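PDB 2H4O: SPbeta prophage-derived uncharacterized protein YonK from Bacillus subtilis, which is of unknown function but assembles into an octamer of small, strand-rich subunits. Local coordinates for residues A[21-26]-A[30-35]. Numbering follows the deposited sequence.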
loop_
_atom_site.group_PDB
_atom_site.type_symbol
_atom_site.label_atom_id
_atom_site.label_comp_id
_atom_site.label_asym_id
_atom_site.label_seq_id
_atom_site.Cartn_x
_atom_site.Cartn_y
_atom_site.Cartn_z
ATOM N N GLU A 21 18.362 -8.865 22.044
ATOM C CA GLU A 21 17.791 -7.536 22.232
ATOM C C GLU A 21 17.895 -6.623 20.997
ATOM O O GLU A 21 18.846 -6.667 20.229
ATOM C CB GLU A 21 18.469 -6.835 23.405
ATOM C CG GLU A 21 18.497 -7.651 24.685
ATOM C CD GLU A 21 19.131 -6.902 25.843
ATOM O OE1 GLU A 21 20.219 -6.306 25.650
ATOM O OE2 GLU A 21 18.542 -6.918 26.949
ATOM N N VAL A 22 16.884 -5.797 20.807
ATOM C CA VAL A 22 16.884 -4.843 19.712
ATOM C C VAL A 22 16.902 -3.464 20.365
ATOM O O VAL A 22 16.122 -3.176 21.287
ATOM C CB VAL A 22 15.608 -4.947 18.821
ATOM C CG1 VAL A 22 15.711 -3.971 17.662
ATOM C CG2 VAL A 22 15.424 -6.378 18.331
ATOM N N THR A 23 17.789 -2.611 19.874
ATOM C CA THR A 23 17.900 -1.284 20.421
ATOM C C THR A 23 17.983 -0.173 19.362
ATOM O O THR A 23 18.906 -0.154 18.552
ATOM C CB THR A 23 19.112 -1.229 21.392
ATOM O OG1 THR A 23 19.392 0.128 21.755
ATOM C CG2 THR A 23 20.327 -1.858 20.770
ATOM N N GLU A 24 17.005 0.743 19.368
ATOM C CA GLU A 24 16.999 1.852 18.419
ATOM C C GLU A 24 17.464 3.162 19.029
ATOM O O GLU A 24 17.170 3.474 20.169
ATOM C CB GLU A 24 15.607 2.067 17.776
ATOM C CG GLU A 24 14.468 2.420 18.727
ATOM C CD GLU A 24 13.142 2.712 18.012
ATOM O OE1 GLU A 24 12.068 2.605 18.632
ATOM O OE2 GLU A 24 13.155 3.064 16.830
ATOM N N GLN A 25 18.185 3.925 18.221
ATOM C CA GLN A 25 18.726 5.219 18.598
ATOM C C GLN A 25 17.812 6.356 18.107
ATOM O O GLN A 25 17.933 6.776 16.968
ATOM C CB GLN A 25 20.122 5.354 17.977
ATOM C CG GLN A 25 20.848 6.665 18.219
ATOM C CD GLN A 25 21.267 6.859 19.673
ATOM O OE1 GLN A 25 21.797 5.945 20.301
ATOM N NE2 GLN A 25 21.039 8.059 20.208
ATOM N N THR A 26 16.892 6.836 18.951
ATOM C CA THR A 26 15.992 7.941 18.576
ATOM C C THR A 26 16.764 9.246 18.646
ATOM O O THR A 26 17.931 9.272 19.046
ATOM C CB THR A 26 14.779 8.116 19.541
ATOM O OG1 THR A 26 13.953 6.952 19.534
ATOM C CG2 THR A 26 13.913 9.287 19.102
ATOM N N GLU A 30 18.091 6.300 23.736
ATOM C CA GLU A 30 18.524 5.030 23.176
ATOM C C GLU A 30 17.746 3.935 23.908
ATOM O O GLU A 30 18.167 3.461 24.962
ATOM C CB GLU A 30 20.020 4.823 23.379
ATOM C CG GLU A 30 20.587 3.665 22.585
ATOM C CD GLU A 30 21.860 3.081 23.180
ATOM O OE1 GLU A 30 21.772 2.390 24.230
ATOM O OE2 GLU A 30 22.941 3.312 22.604
ATOM N N TYR A 31 16.605 3.556 23.333
ATOM C CA TYR A 31 15.713 2.533 23.874
ATOM C C TYR A 31 16.174 1.106 23.578
ATOM O O TYR A 31 16.734 0.834 22.535
ATOM C CB TYR A 31 14.310 2.734 23.310
ATOM C CG TYR A 31 13.763 4.115 23.573
ATOM C CD1 TYR A 31 13.155 4.445 24.789
ATOM C CD2 TYR A 31 13.917 5.120 22.629
ATOM C CE1 TYR A 31 12.724 5.751 25.058
ATOM C CE2 TYR A 31 13.486 6.427 22.884
ATOM C CZ TYR A 31 12.894 6.735 24.099
ATOM O OH TYR A 31 12.483 8.028 24.319
ATOM N N THR A 32 15.937 0.198 24.516
ATOM C CA THR A 32 16.336 -1.186 24.352
ATOM C C THR A 32 15.162 -2.073 24.664
ATOM O O THR A 32 14.583 -1.994 25.736
ATOM C CB THR A 32 17.468 -1.549 25.285
ATOM O OG1 THR A 32 18.645 -0.845 24.889
ATOM C CG2 THR A 32 17.719 -3.040 25.266
ATOM N N TYR A 33 14.803 -2.911 23.707
ATOM C CA TYR A 33 13.674 -3.807 23.866
ATOM C C TYR A 33 14.250 -5.215 23.868
ATOM O O TYR A 33 15.236 -5.483 23.189
ATOM C CB TYR A 33 12.703 -3.641 22.674
ATOM C CG TYR A 33 12.298 -2.210 22.363
ATOM C CD1 TYR A 33 11.291 -1.569 23.083
ATOM C CD2 TYR A 33 12.948 -1.490 21.373
ATOM C CE1 TYR A 33 10.948 -0.249 22.821
ATOM C CE2 TYR A 33 12.615 -0.181 21.104
ATOM C CZ TYR A 33 11.611 0.435 21.823
ATOM O OH TYR A 33 11.231 1.721 21.487
ATOM N N ASP A 34 13.667 -6.120 24.638
ATOM C CA ASP A 34 14.200 -7.463 24.612
ATOM C C ASP A 34 13.284 -8.291 23.746
ATOM O O ASP A 34 12.122 -8.561 24.079
ATOM C CB ASP A 34 14.332 -8.074 26.010
ATOM C CG ASP A 34 13.013 -8.313 26.661
ATOM O OD1 ASP A 34 12.730 -9.496 26.941
ATOM O OD2 ASP A 34 12.270 -7.321 26.894
ATOM N N PHE A 35 13.851 -8.667 22.606
ATOM C CA PHE A 35 13.176 -9.439 21.592
ATOM C C PHE A 35 12.641 -10.751 22.141
ATOM O O PHE A 35 11.627 -11.262 21.647
ATOM C CB PHE A 35 14.150 -9.672 20.450
ATOM C CG PHE A 35 13.495 -10.014 19.181
ATOM C CD1 PHE A 35 12.376 -9.312 18.766
ATOM C CD2 PHE A 35 13.994 -11.033 18.381
ATOM C CE1 PHE A 35 11.762 -9.618 17.581
ATOM C CE2 PHE A 35 13.382 -11.348 17.183
ATOM C CZ PHE A 35 12.261 -10.635 16.780
#
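Val22 and Tyr33 face each other as an antiparallel hydrogen-bonded pair, joined by two well-formed backbone bonds: Tyr33 N reaches Val22 O at 2.8 Å and almost straight (172°), while Val22 N gives to Tyr33 O at 2.9 Å. Toward the turn the pairing slackens. Between Glu24 and Tyr31 both backbone bonds are weak, but Tyr31 O gains a second donor, the hydroxyl of Thr23, with OG1 2.9 Å from that oxygen and above the carbonyl plane. With OG1 turned away from its own N and beside the carbonyl carbon (chi1 169°), the hydroxyl is aimed across at the facing strand.

Val22, Glu24, Tyr31 and Tyr33 share one face. There the extended side chain of Glu24 runs along the edge of the Tyr33 ring, CG in the ring plane 4.0 Å from CE2, and ends with OE1 3.1 Å from Tyr33 OH, the carboxylate and ring planes 58° apart. That oxygen is hydrogen-bonded to Ser3 OG of a fourth subunit. Thr26 meets the other tyrosine edge-on, its OG1 3.4 Å from Tyr31 CE2. At the far end Val22 CG2 packs obliquely against Phe35 CB, 4.1 Å away. On the opposite face Gln25 OE1 lies against Glu30 CG, and Glu21, salt-bridged to Lys60 of a second subunit, passes Thr32 CG2.

Strand 21-25 is the middle of three, bonded through Thr23 to Phe14 of strand 14-16. Strand 30-34 is outermost within the chain, but Thr32 carries backbone bonds to the second subunit, whose Val59 packs on both tyrosines. Asp34 then N-caps helix 35-40, its OD1 accepting from Glu37 N.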